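ECXA (Escherichia coli, PDB 4L63) binds a zinc ion and probably acts as a metallopeptidase of the metzincin kind. Local coordinates at residues 33-38 against 76-81; 40-45 against 118-123; 64-69 against 157-162; 90-95 against 111-116. All coordinates share one frame; numbering follows the deposited sequence.

Contact 1 (33-38 against 76-81); sequences INYTVP and IRVQQV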
loop_
_atom_site.group_PDB
_atom_site.type_symbol
_atom_site.label_atom_id
_atom_site.label_comp_id
_atom_site.label_asym_id
_atom_site.label_seq_id
_atom_site.Cartn_x
_atom_site.Cartn_y
_atom_site.Cartn_z
ATOM N N ILE A 33 22.331 -2.710 23.598
ATOM C CA ILE A 33 21.481 -2.625 24.781
ATOM C C ILE A 33 22.008 -3.488 25.929
ATOM O O ILE A 33 21.883 -4.718 25.922
ATOM C CB ILE A 33 20.021 -3.009 24.455
ATOM C CG1 ILE A 33 19.431 -1.985 23.481
ATOM C CG2 ILE A 33 19.187 -3.098 25.724
ATOM C CD1 ILE A 33 17.968 -2.220 23.142
ATOM N N ASN A 34 22.602 -2.818 26.910
ATOM C CA ASN A 34 23.166 -3.475 28.074
ATOM C C ASN A 34 22.067 -3.729 29.099
ATOM O O ASN A 34 21.314 -2.820 29.426
ATOM C CB ASN A 34 24.265 -2.592 28.662
ATOM C CG ASN A 34 25.603 -2.792 27.985
ATOM O OD1 ASN A 34 25.815 -3.764 27.258
ATOM N ND2 ASN A 34 26.483 -1.812 28.142
ATOM N N TYR A 35 21.954 -4.952 29.601
ATOM C CA TYR A 35 20.884 -5.234 30.553
ATOM C C TYR A 35 21.284 -6.191 31.672
ATOM O O TYR A 35 22.134 -7.061 31.483
ATOM C CB TYR A 35 19.662 -5.779 29.816
ATOM C CG TYR A 35 19.850 -7.150 29.214
ATOM C CD1 TYR A 35 20.401 -7.304 27.946
ATOM C CD2 TYR A 35 19.452 -8.290 29.899
ATOM C CE1 TYR A 35 20.565 -8.555 27.386
ATOM C CE2 TYR A 35 19.614 -9.543 29.349
ATOM C CZ TYR A 35 20.168 -9.671 28.092
ATOM O OH TYR A 35 20.328 -10.919 27.538
ATOM N N THR A 36 20.663 -6.019 32.838
ATOM C CA THR A 36 20.947 -6.865 33.995
ATOM C C THR A 36 19.799 -7.832 34.284
ATOM O O THR A 36 18.625 -7.476 34.157
ATOM C CB THR A 36 21.224 -6.025 35.263
ATOM O OG1 THR A 36 19.998 -5.478 35.764
ATOM C CG2 THR A 36 22.207 -4.899 34.968
ATOM N N VAL A 37 20.151 -9.061 34.662
ATOM C CA VAL A 37 19.167 -10.081 35.022
ATOM C C VAL A 37 19.616 -10.870 36.257
ATOM O O VAL A 37 20.577 -11.635 36.196
ATOM C CB VAL A 37 18.910 -11.070 33.864
ATOM C CG1 VAL A 37 17.947 -12.160 34.304
ATOM C CG2 VAL A 37 18.363 -10.345 32.646
ATOM N N PRO A 38 18.884 -10.767 37.348
ATOM C CA PRO A 38 19.243 -11.452 38.589
ATOM C C PRO A 38 19.188 -12.983 38.549
ATOM O O PRO A 38 18.383 -13.551 37.834
ATOM C CB PRO A 38 18.237 -10.883 39.567
ATOM C CG PRO A 38 18.067 -9.467 39.089
ATOM C CD PRO A 38 18.348 -9.427 37.611
ATOM N N ILE A 76 18.597 -4.606 16.359
ATOM C CA ILE A 76 19.068 -4.356 17.709
ATOM C C ILE A 76 20.097 -5.372 18.128
ATOM O O ILE A 76 20.050 -6.518 17.726
ATOM C CB ILE A 76 17.955 -4.451 18.761
ATOM C CG1 ILE A 76 17.212 -5.765 18.641
ATOM C CG2 ILE A 76 17.015 -3.275 18.645
ATOM C CD1 ILE A 76 16.848 -6.385 19.962
ATOM N N ARG A 77 21.002 -4.947 18.988
ATOM C CA ARG A 77 22.013 -5.869 19.497
ATOM C C ARG A 77 22.177 -5.692 20.992
ATOM O O ARG A 77 22.135 -4.575 21.511
ATOM C CB ARG A 77 23.352 -5.679 18.778
ATOM C CG ARG A 77 23.312 -6.108 17.321
ATOM C CD ARG A 77 24.650 -5.913 16.642
ATOM N NE ARG A 77 25.028 -4.503 16.598
ATOM C CZ ARG A 77 25.928 -3.947 17.403
ATOM N NH1 ARG A 77 26.552 -4.683 18.315
ATOM N NH2 ARG A 77 26.206 -2.656 17.296
ATOM N N VAL A 78 22.338 -6.811 21.686
ATOM C CA VAL A 78 22.387 -6.788 23.138
ATOM C C VAL A 78 23.501 -7.555 23.776
ATOM O O VAL A 78 24.259 -8.276 23.130
ATOM C CB VAL A 78 21.115 -7.348 23.766
ATOM C CG1 VAL A 78 19.908 -6.599 23.274
ATOM C CG2 VAL A 78 20.987 -8.830 23.430
ATOM N N GLN A 79 23.506 -7.442 25.094
ATOM C CA GLN A 79 24.561 -7.990 25.900
ATOM C C GLN A 79 24.176 -7.948 27.363
ATOM O O GLN A 79 23.911 -6.882 27.927
ATOM C CB GLN A 79 25.832 -7.210 25.647
ATOM C CG GLN A 79 27.035 -7.720 26.373
ATOM C CD GLN A 79 28.227 -6.893 26.016
ATOM O OE1 GLN A 79 28.222 -5.679 26.216
ATOM N NE2 GLN A 79 29.248 -7.528 25.455
ATOM N N GLN A 80 24.126 -9.127 27.965
ATOM C CA GLN A 80 23.814 -9.238 29.371
ATOM C C GLN A 80 24.991 -8.731 30.189
ATOM O O GLN A 80 26.143 -9.083 29.932
ATOM C CB GLN A 80 23.489 -10.681 29.734
ATOM C CG GLN A 80 22.496 -10.795 30.856
ATOM C CD GLN A 80 22.283 -12.216 31.302
ATOM O OE1 GLN A 80 23.189 -13.046 31.241
ATOM N NE2 GLN A 80 21.055 -12.522 31.700
ATOM N N VAL A 81 24.688 -7.886 31.166
ATOM C CA VAL A 81 25.700 -7.319 32.035
ATOM C C VAL A 81 25.357 -7.595 33.492
ATOM O O VAL A 81 24.283 -7.223 33.970
ATOM C CB VAL A 81 25.845 -5.807 31.812
ATOM C CG1 VAL A 81 26.780 -5.219 32.847
ATOM C CG2 VAL A 81 26.370 -5.538 30.418
#
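Strands 33-36 and 78-80 pair in parallel at one edge of the five-stranded metzincin sheet, I33 beside V78 and Y35 beside Q80. The link between them runs through the hairpin of strands 41-44 and 56-59 and then helix 60-70, a beta-alpha-beta crossover with an inserted hairpin. I33 N donates to R77 O over 2.8 Å, Y35 N to Q79 O, and V81 N to Y35 O over 2.7 Å; Q79 N makes a longer bond to I33 O (3.3 Å), coming in from above the carbonyl plane. Hydrogen bonding is firmer at the ends than in the middle.

The face bearing I33, Y35, V78 and Q80 looks onto helix 60-70. Y35 has the largest share of the contact: with chi1 at 68° its CG sits between the backbone N and the carbonyl carbon, which folds the ring back beneath the neighbouring strand. Q80 CA then lies over one face of the ring, 4.0 Å from the centroid, in a CH-pi contact, while V78 CB meets the ring edge at CE1 from 3.9 Å. V78 CG1 touches I33 CB at 3.8 Å. Y35 and V78 reach V64 and F68 of the helix. On the other face N34 and Q79 lie side by side, and V81 CG2 leans on N34 CG at 3.7 Å. Q80 stretches its amide across V37, NE2 lying 3.4 Å from V37 CB and hydrogen-bonded to S61 OG.

Contact 2 (40-45 against 118-123); sequences ENITIN and IDIGSF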
loop_
_atom_site.group_PDB
_atom_site.type_symbol
_atom_site.label_atom_id
_atom_site.label_comp_id
_atom_site.label_asym_id
_atom_site.label_seq_id
_atom_site.Cartn_x
_atom_site.Cartn_y
_atom_site.Cartn_z
ATOM N N GLU A 40 18.322 -15.816 40.150
ATOM C CA GLU A 40 17.338 -16.840 40.433
ATOM C C GLU A 40 16.651 -17.337 39.190
ATOM O O GLU A 40 16.467 -16.617 38.239
ATOM C CB GLU A 40 16.261 -16.285 41.353
ATOM N N ASN A 41 16.342 -18.617 39.197
ATOM C CA ASN A 41 15.325 -19.193 38.347
ATOM C C ASN A 41 13.986 -18.717 38.885
ATOM O O ASN A 41 13.828 -18.534 40.094
ATOM C CB ASN A 41 15.405 -20.721 38.351
ATOM C CG ASN A 41 16.439 -21.257 37.379
ATOM O OD1 ASN A 41 16.136 -22.096 36.530
ATOM N ND2 ASN A 41 17.668 -20.770 37.496
ATOM N N ILE A 42 13.026 -18.505 37.996
ATOM C CA ILE A 42 11.706 -18.061 38.417
ATOM C C ILE A 42 10.900 -19.229 38.990
ATOM O O ILE A 42 10.824 -20.305 38.385
ATOM C CB ILE A 42 10.946 -17.401 37.253
ATOM C CG1 ILE A 42 11.361 -15.936 37.118
ATOM C CG2 ILE A 42 9.461 -17.461 37.481
ATOM C CD1 ILE A 42 10.561 -15.175 36.080
ATOM N N THR A 43 10.325 -19.015 40.174
ATOM C CA THR A 43 9.491 -20.023 40.820
ATOM C C THR A 43 8.021 -19.583 40.838
ATOM O O THR A 43 7.561 -18.966 41.797
ATOM C CB THR A 43 9.959 -20.322 42.267
ATOM O OG1 THR A 43 11.298 -20.829 42.232
ATOM C CG2 THR A 43 9.064 -21.391 42.900
ATOM N N ILE A 44 7.327 -19.864 39.735
ATOM C CA ILE A 44 5.866 -19.835 39.613
ATOM C C ILE A 44 5.296 -21.210 39.917
ATOM O O ILE A 44 5.824 -22.153 39.370
ATOM C CB ILE A 44 5.400 -19.538 38.159
ATOM C CG1 ILE A 44 6.165 -18.387 37.520
ATOM C CG2 ILE A 44 3.917 -19.274 38.128
ATOM C CD1 ILE A 44 6.187 -18.455 36.016
ATOM N N ASN A 45 4.220 -21.330 40.713
ATOM C CA ASN A 45 3.227 -22.454 40.592
ATOM C C ASN A 45 1.806 -22.259 41.147
ATOM O O ASN A 45 1.599 -21.682 42.210
ATOM C CB ASN A 45 3.728 -23.793 41.193
ATOM C CG ASN A 45 3.974 -23.723 42.656
ATOM O OD1 ASN A 45 4.012 -22.642 43.223
ATOM N ND2 ASN A 45 4.211 -24.856 43.275
ATOM N N ILE A 118 8.619 -8.949 36.180
ATOM C CA ILE A 118 7.727 -10.089 36.018
ATOM C C ILE A 118 7.193 -10.490 37.382
ATOM O O ILE A 118 7.920 -11.058 38.200
ATOM C CB ILE A 118 8.433 -11.302 35.368
ATOM C CG1 ILE A 118 8.842 -10.985 33.927
ATOM C CG2 ILE A 118 7.531 -12.534 35.414
ATOM C CD1 ILE A 118 7.682 -10.740 32.996
ATOM N N ASP A 119 5.931 -10.173 37.638
ATOM C CA ASP A 119 5.314 -10.530 38.907
ATOM C C ASP A 119 5.228 -12.042 39.025
ATOM O O ASP A 119 4.837 -12.719 38.082
ATOM C CB ASP A 119 3.926 -9.904 39.033
ATOM C CG ASP A 119 3.455 -9.833 40.469
ATOM O OD1 ASP A 119 2.805 -10.794 40.934
ATOM O OD2 ASP A 119 3.740 -8.817 41.136
ATOM N N ILE A 120 5.610 -12.573 40.178
ATOM C CA ILE A 120 5.553 -14.010 40.388
ATOM C C ILE A 120 4.240 -14.385 41.070
ATOM O O ILE A 120 3.654 -15.430 40.779
ATOM C CB ILE A 120 6.745 -14.501 41.225
ATOM C CG1 ILE A 120 8.061 -14.028 40.603
ATOM C CG2 ILE A 120 6.730 -16.008 41.327
ATOM C CD1 ILE A 120 8.297 -14.551 39.208
ATOM N N GLY A 121 3.779 -13.517 41.965
ATOM C CA GLY A 121 2.520 -13.716 42.664
ATOM C C GLY A 121 1.303 -13.663 41.757
ATOM O O GLY A 121 0.340 -14.401 41.966
ATOM N N SER A 122 1.338 -12.788 40.754
ATOM C CA SER A 122 0.245 -12.696 39.787
ATOM C C SER A 122 0.161 -13.957 38.928
ATOM O O SER A 122 -0.932 -14.455 38.661
ATOM C CB SER A 122 0.405 -11.461 38.892
ATOM O OG SER A 122 -0.048 -10.289 39.549
ATOM N N PHE A 123 1.312 -14.469 38.501
ATOM C CA PHE A 123 1.353 -15.711 37.732
ATOM C C PHE A 123 0.757 -16.872 38.526
ATOM O O PHE A 123 -0.118 -17.579 38.036
ATOM C CB PHE A 123 2.786 -16.038 37.304
ATOM C CG PHE A 123 3.157 -15.472 35.960
ATOM C CD1 PHE A 123 3.714 -14.212 35.855
ATOM C CD2 PHE A 123 2.934 -16.198 34.801
ATOM C CE1 PHE A 123 4.053 -13.684 34.623
ATOM C CE2 PHE A 123 3.267 -15.675 33.565
ATOM C CZ PHE A 123 3.827 -14.415 33.476
#
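I44 and I120 come within 5.9 Å of each other at CA, yet no hydrogen bond crosses between the weakly bonded strand 41-44 and the corner where strand 115-119 turns into helix 120-126. Side chains make the joint. I120 reaches over with both branches: CD1 packs on I42 CG2 at 3.6 Å, while CG2 lies 3.1 Å from T43 O, a close approach. I42 CD1 goes on to meet I118 CG2 at 4.1 Å, the two side chains crossing at about a right angle. One helical turn further, I44 CG2 rests against F123 CB at 3.5 Å, and the same two residues touch L154 of helix 146-165.

D119 takes the N-cap position at this corner. Its carboxylate accepts from S122 N, at a modelled length too short to take literally, and also from A99 N, Y98 N and T96 OG1, so this buried acid is held by several donors. I42 O, for its part, takes a bond from T57 OG1. The polar groups named here find their partners away from the interface, and what joins the two segments is a seam of isoleucines and a phenylalanine, consistent with adhesion by apolar burial rather than by directed bonds.

Contact 3 (64-69 against 157-162); sequences VREAFN and TIKHEI. With ZN (zinc ion), chain G.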
loop_
_atom_site.group_PDB
_atom_site.type_symbol
_atom_site.label_atom_id
_atom_site.label_comp_id
_atom_site.label_asym_id
_atom_site.label_seq_id
_atom_site.Cartn_x
_atom_site.Cartn_y
_atom_site.Cartn_z
ATOM N N VAL A 64 14.947 -13.969 28.960
ATOM C CA VAL A 64 15.294 -12.635 28.500
ATOM C C VAL A 64 16.214 -12.788 27.299
ATOM O O VAL A 64 16.092 -12.046 26.317
ATOM C CB VAL A 64 15.967 -11.798 29.596
ATOM C CG1 VAL A 64 16.323 -10.424 29.073
ATOM C CG2 VAL A 64 15.040 -11.676 30.794
ATOM N N ARG A 65 17.108 -13.777 27.388
ATOM C CA ARG A 65 17.999 -14.162 26.293
ATOM C C ARG A 65 17.222 -14.443 25.016
ATOM O O ARG A 65 17.453 -13.823 23.980
ATOM C CB ARG A 65 18.820 -15.405 26.678
ATOM C CG ARG A 65 20.094 -15.602 25.873
ATOM C CD ARG A 65 21.284 -15.876 26.765
ATOM N NE ARG A 65 21.379 -17.272 27.187
ATOM C CZ ARG A 65 21.230 -17.693 28.440
ATOM N NH1 ARG A 65 20.965 -16.823 29.401
ATOM N NH2 ARG A 65 21.348 -18.983 28.738
ATOM N N GLU A 66 16.293 -15.388 25.109
ATOM C CA GLU A 66 15.566 -15.884 23.948
ATOM C C GLU A 66 14.629 -14.823 23.379
ATOM O O GLU A 66 14.503 -14.683 22.163
ATOM C CB GLU A 66 14.780 -17.148 24.321
ATOM C CG GLU A 66 14.306 -17.985 23.143
ATOM C CD GLU A 66 13.051 -17.435 22.488
ATOM O OE1 GLU A 66 12.282 -16.722 23.172
ATOM O OE2 GLU A 66 12.831 -17.720 21.290
ATOM N N ALA A 67 13.983 -14.077 24.270
ATOM C CA ALA A 67 13.012 -13.064 23.880
ATOM C C ALA A 67 13.665 -11.944 23.093
ATOM O O ALA A 67 13.069 -11.404 22.163
ATOM C CB ALA A 67 12.311 -12.498 25.103
ATOM N N PHE A 68 14.855 -11.579 23.512
ATOM C CA PHE A 68 15.650 -10.543 22.875
ATOM C C PHE A 68 16.061 -10.928 21.472
ATOM O O PHE A 68 16.179 -10.114 20.591
ATOM C CB PHE A 68 16.872 -10.235 23.707
ATOM C CG PHE A 68 16.776 -8.955 24.460
ATOM C CD1 PHE A 68 17.054 -8.914 25.806
ATOM C CD2 PHE A 68 16.406 -7.798 23.826
ATOM C CE1 PHE A 68 16.962 -7.740 26.509
ATOM C CE2 PHE A 68 16.311 -6.623 24.513
ATOM C CZ PHE A 68 16.593 -6.588 25.860
ATOM N N ASN A 69 16.337 -12.194 21.307
ATOM C CA ASN A 69 16.707 -12.759 20.017
ATOM C C ASN A 69 15.520 -12.781 19.066
ATOM O O ASN A 69 15.691 -12.742 17.849
ATOM C CB ASN A 69 17.249 -14.169 20.178
ATOM C CG ASN A 69 17.868 -14.693 18.905
ATOM O OD1 ASN A 69 18.979 -14.311 18.535
ATOM N ND2 ASN A 69 17.133 -15.549 18.201
ATOM N N THR A 157 4.745 -12.964 27.686
ATOM C CA THR A 157 4.821 -11.838 28.611
ATOM C C THR A 157 6.159 -11.116 28.515
ATOM O O THR A 157 6.201 -9.889 28.447
ATOM C CB THR A 157 4.597 -12.284 30.073
ATOM O OG1 THR A 157 3.302 -12.886 30.198
ATOM C CG2 THR A 157 4.693 -11.097 31.015
ATOM N N ILE A 158 7.247 -11.882 28.500
ATOM C CA ILE A 158 8.586 -11.309 28.411
ATOM C C ILE A 158 8.830 -10.645 27.050
ATOM O O ILE A 158 9.286 -9.509 26.997
ATOM C CB ILE A 158 9.668 -12.377 28.682
ATOM C CG1 ILE A 158 9.605 -12.811 30.149
ATOM C CG2 ILE A 158 11.045 -11.839 28.352
ATOM C CD1 ILE A 158 10.759 -13.686 30.601
ATOM N N LYS A 159 8.509 -11.339 25.961
ATOM C CA LYS A 159 8.620 -10.760 24.618
ATOM C C LYS A 159 7.808 -9.473 24.471
ATOM O O LYS A 159 8.278 -8.493 23.889
ATOM C CB LYS A 159 8.179 -11.772 23.561
ATOM C CG LYS A 159 9.097 -12.971 23.450
ATOM C CD LYS A 159 8.488 -14.050 22.588
ATOM C CE LYS A 159 9.208 -15.364 22.798
ATOM N NZ LYS A 159 8.908 -16.314 21.702
ATOM N N HIS A 160 6.591 -9.487 25.007
ATOM C CA HIS A 160 5.729 -8.306 25.020
ATOM C C HIS A 160 6.393 -7.151 25.779
ATOM O O HIS A 160 6.426 -6.023 25.295
ATOM C CB HIS A 160 4.371 -8.661 25.636
ATOM C CG HIS A 160 3.441 -7.499 25.797
ATOM N ND1 HIS A 160 2.549 -7.111 24.819
ATOM C CD2 HIS A 160 3.257 -6.647 26.835
ATOM C CE1 HIS A 160 1.858 -6.067 25.249
ATOM N NE2 HIS A 160 2.269 -5.767 26.468
ATOM N N GLU A 161 6.947 -7.440 26.953
ATOM C CA GLU A 161 7.606 -6.403 27.744
ATOM C C GLU A 161 8.876 -5.874 27.053
ATOM O O GLU A 161 9.185 -4.684 27.159
ATOM C CB GLU A 161 7.930 -6.923 29.150
ATOM C CG GLU A 161 6.696 -7.241 30.007
ATOM C CD GLU A 161 5.634 -6.143 29.988
ATOM O OE1 GLU A 161 5.983 -4.961 30.185
ATOM O OE2 GLU A 161 4.444 -6.467 29.787
ATOM N N ILE A 162 9.596 -6.748 26.347
ATOM C CA ILE A 162 10.727 -6.329 25.506
ATOM C C ILE A 162 10.292 -5.280 24.473
ATOM O O ILE A 162 11.012 -4.321 24.193
ATOM C CB ILE A 162 11.359 -7.513 24.727
ATOM C CG1 ILE A 162 11.748 -8.670 25.648
ATOM C CG2 ILE A 162 12.578 -7.042 23.947
ATOM C CD1 ILE A 162 12.888 -8.384 26.561
HETATM ZN ZN ZN G . 1.940 -3.977 27.551
HETATM O O HOH W 1 2.518 -4.643 29.881
#
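A67 sits where helix 60-70 meets helix 146-165, the helix carrying the zinc-binding HExxH sequence, and its small side chain lets the axes of 64-69 and 157-162 close to 9.0 Å at 55°. This is the tight part. A67 CB meets I158 CG2 at 3.5 Å, K159 CG at 3.6 Å and I162 CG1 at 3.9 Å, all of the other helix. Beside it I162 spreads over F68: its CD1 stands above the ring centre in a CH-pi contact, 4.1 Å from the centroid and 9° off the normal, while CG2 leans on the CE2 side.

The E66 side is looser. Its chain bends at chi2 (-80°) to bring OE1 toward the extended K159, but OE1 to NZ spans 3.7 Å, a long salt bridge; E70 is the stronger partner of that ammonium.

Facing away from this interface, H160 NE2 binds the zinc at 2.1 Å, and H164 and H170 complete the protein ligands. A water on the zinc, at a rather long distance, donates to E161 OE2 over 2.7 Å. Second-shell bonds fix both side chains, H160 ND1 pairing with I198 O and E161 OE1 with T106 OG1. One side of the helix is thus wedged by hydrocarbon against the core and the other presents metal ligands; the packing and the second-shell bonds together are consistent with a metal site whose geometry is largely preset.

Contact 4 (90-95 against 111-116); sequences VVSFST and SGNSRT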
loop_
_atom_site.group_PDB
_atom_site.type_symbol
_atom_site.label_atom_id
_atom_site.label_comp_id
_atom_site.label_asym_id
_atom_site.label_seq_id
_atom_site.Cartn_x
_atom_site.Cartn_y
_atom_site.Cartn_z
ATOM N N VAL A 90 20.991 1.592 33.008
ATOM C CA VAL A 90 21.022 0.294 32.334
ATOM C C VAL A 90 19.655 -0.394 32.428
ATOM O O VAL A 90 18.964 -0.272 33.438
ATOM C CB VAL A 90 22.122 -0.618 32.940
ATOM C CG1 VAL A 90 22.030 -2.038 32.403
ATOM C CG2 VAL A 90 23.503 -0.043 32.665
ATOM N N VAL A 91 19.260 -1.098 31.370
ATOM C CA VAL A 91 17.996 -1.829 31.366
ATOM C C VAL A 91 17.983 -2.891 32.466
ATOM O O VAL A 91 18.931 -3.662 32.607
ATOM C CB VAL A 91 17.733 -2.495 30.001
ATOM C CG1 VAL A 91 16.487 -3.368 30.057
ATOM C CG2 VAL A 91 17.610 -1.439 28.919
ATOM N N SER A 92 16.909 -2.917 33.249
ATOM C CA SER A 92 16.824 -3.811 34.397
ATOM C C SER A 92 15.657 -4.784 34.298
ATOM O O SER A 92 14.511 -4.379 34.083
ATOM C CB SER A 92 16.703 -2.998 35.684
ATOM O OG SER A 92 17.608 -1.910 35.679
ATOM N N PHE A 93 15.954 -6.069 34.452
ATOM C CA PHE A 93 14.916 -7.086 34.561
ATOM C C PHE A 93 14.829 -7.536 36.014
ATOM O O PHE A 93 15.832 -7.528 36.719
ATOM C CB PHE A 93 15.208 -8.270 33.638
ATOM C CG PHE A 93 14.997 -7.968 32.180
ATOM C CD1 PHE A 93 15.969 -7.306 31.447
ATOM C CD2 PHE A 93 13.823 -8.342 31.543
ATOM C CE1 PHE A 93 15.774 -7.022 30.102
ATOM C CE2 PHE A 93 13.621 -8.062 30.198
ATOM C CZ PHE A 93 14.600 -7.399 29.479
ATOM N N SER A 94 13.633 -7.905 36.464
ATOM C CA SER A 94 13.446 -8.353 37.840
ATOM C C SER A 94 12.100 -9.036 38.050
ATOM O O SER A 94 11.227 -9.017 37.176
ATOM C CB SER A 94 13.577 -7.178 38.815
ATOM O OG SER A 94 12.600 -6.186 38.554
ATOM N N THR A 95 11.945 -9.640 39.223
ATOM C CA THR A 95 10.694 -10.269 39.612
ATOM C C THR A 95 10.095 -9.510 40.788
ATOM O O THR A 95 10.820 -8.897 41.574
ATOM C CB THR A 95 10.891 -11.747 40.003
ATOM O OG1 THR A 95 11.854 -11.836 41.058
ATOM C CG2 THR A 95 11.382 -12.555 38.815
ATOM N N SER A 111 16.086 8.077 29.928
ATOM C CA SER A 111 17.444 8.213 30.444
ATOM C C SER A 111 18.250 6.930 30.243
ATOM O O SER A 111 19.475 6.935 30.358
ATOM C CB SER A 111 17.423 8.591 31.927
ATOM O OG SER A 111 16.964 9.920 32.101
ATOM N N GLY A 112 17.557 5.834 29.950
ATOM C CA GLY A 112 18.212 4.566 29.691
ATOM C C GLY A 112 17.943 3.504 30.739
ATOM O O GLY A 112 18.131 2.316 30.480
ATOM N N ASN A 113 17.508 3.928 31.925
ATOM C CA ASN A 113 17.207 2.992 33.004
ATOM C C ASN A 113 15.778 2.449 32.937
ATOM O O ASN A 113 14.991 2.609 33.873
ATOM C CB ASN A 113 17.443 3.645 34.366
ATOM C CG ASN A 113 17.401 2.642 35.498
ATOM O OD1 ASN A 113 17.747 1.475 35.317
ATOM N ND2 ASN A 113 16.962 3.086 36.670
ATOM N N SER A 114 15.455 1.808 31.817
ATOM C CA SER A 114 14.160 1.169 31.642
ATOM C C SER A 114 14.109 -0.114 32.459
ATOM O O SER A 114 15.077 -0.880 32.487
ATOM C CB SER A 114 13.900 0.879 30.162
ATOM O OG SER A 114 13.650 2.080 29.458
ATOM N N ARG A 115 12.991 -0.341 33.139
ATOM C CA ARG A 115 12.874 -1.493 34.019
ATOM C C ARG A 115 11.701 -2.385 33.643
ATOM O O ARG A 115 10.579 -1.914 33.444
ATOM C CB ARG A 115 12.745 -1.041 35.478
ATOM C CG ARG A 115 13.256 0.371 35.752
ATOM C CD ARG A 115 13.065 0.756 37.212
ATOM N NE ARG A 115 11.656 0.769 37.599
ATOM C CZ ARG A 115 11.222 0.612 38.846
ATOM N NH1 ARG A 115 9.922 0.631 39.108
ATOM N NH2 ARG A 115 12.089 0.432 39.834
ATOM N N THR A 116 11.973 -3.680 33.541
ATOM C CA THR A 116 10.928 -4.665 33.308
ATOM C C THR A 116 10.779 -5.580 34.515
ATOM O O THR A 116 11.758 -6.148 34.995
ATOM C CB THR A 116 11.217 -5.516 32.061
ATOM O OG1 THR A 116 10.921 -4.754 30.884
ATOM C CG2 THR A 116 10.364 -6.775 32.065
#
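S92 O receives the shortest bond here, from T116 N at 2.7 Å, the N-H pointing nearly straight down the carbonyl; R115 CA adds a CH...O contact to the same oxygen at 3.3 Å. Strands 91-96 and 115-119 run parallel, and S92 N to S114 O (2.8 Å) and S94 N to T116 O (3.0 Å) continue the pairing, the last more bent, at 130° about the hydrogen.

Ahead of the paired part, N113 centres an inverse gamma turn. V90 O accepts from S92 OG at 3.1 Å, an approach that chi1 of -44° allows by setting OG beside its own backbone N. On the face toward helix 146-165, F93 and T116 lie alongside each other, CD2 to CG2 3.8 Å. The phenyl ring goes on to I162, and T116 touches E161 of the HExxH sequence.

T116 OG1 bonds T106 OG1 on the antiparallel edge strand 104-107, the strand that in metzincins borders the active-site cleft. T116 thus combines methyl packing on F93 and contact with E161 with a hydroxyl bonded to T106, consistent with tying the sheet to the zinc-bearing helix.

Contacts 1 and 4 share one sheet: T36 pairs with V91 and F93, making strands 33-36 and 91-96 neighbours. Contact 1 lies at the surface, with polar side chains on its outer face, whereas contact 4 is partly buried and turns F93 and T116 inward. Contact 3 is the core, its centre about 7 Å from the centre of the chain; its V64, F68 and I162 converge on F93 of contact 4, and the first two meet Y35 of contact 1. Contact 2 is buried but peripheral, prolonging strand 115-119 of contact 4 into a helix, and its I118 packs on T157 and I158. Strand pairs rely on hydrogen bonds, contacts 2 and 3 mainly on hydrocarbon.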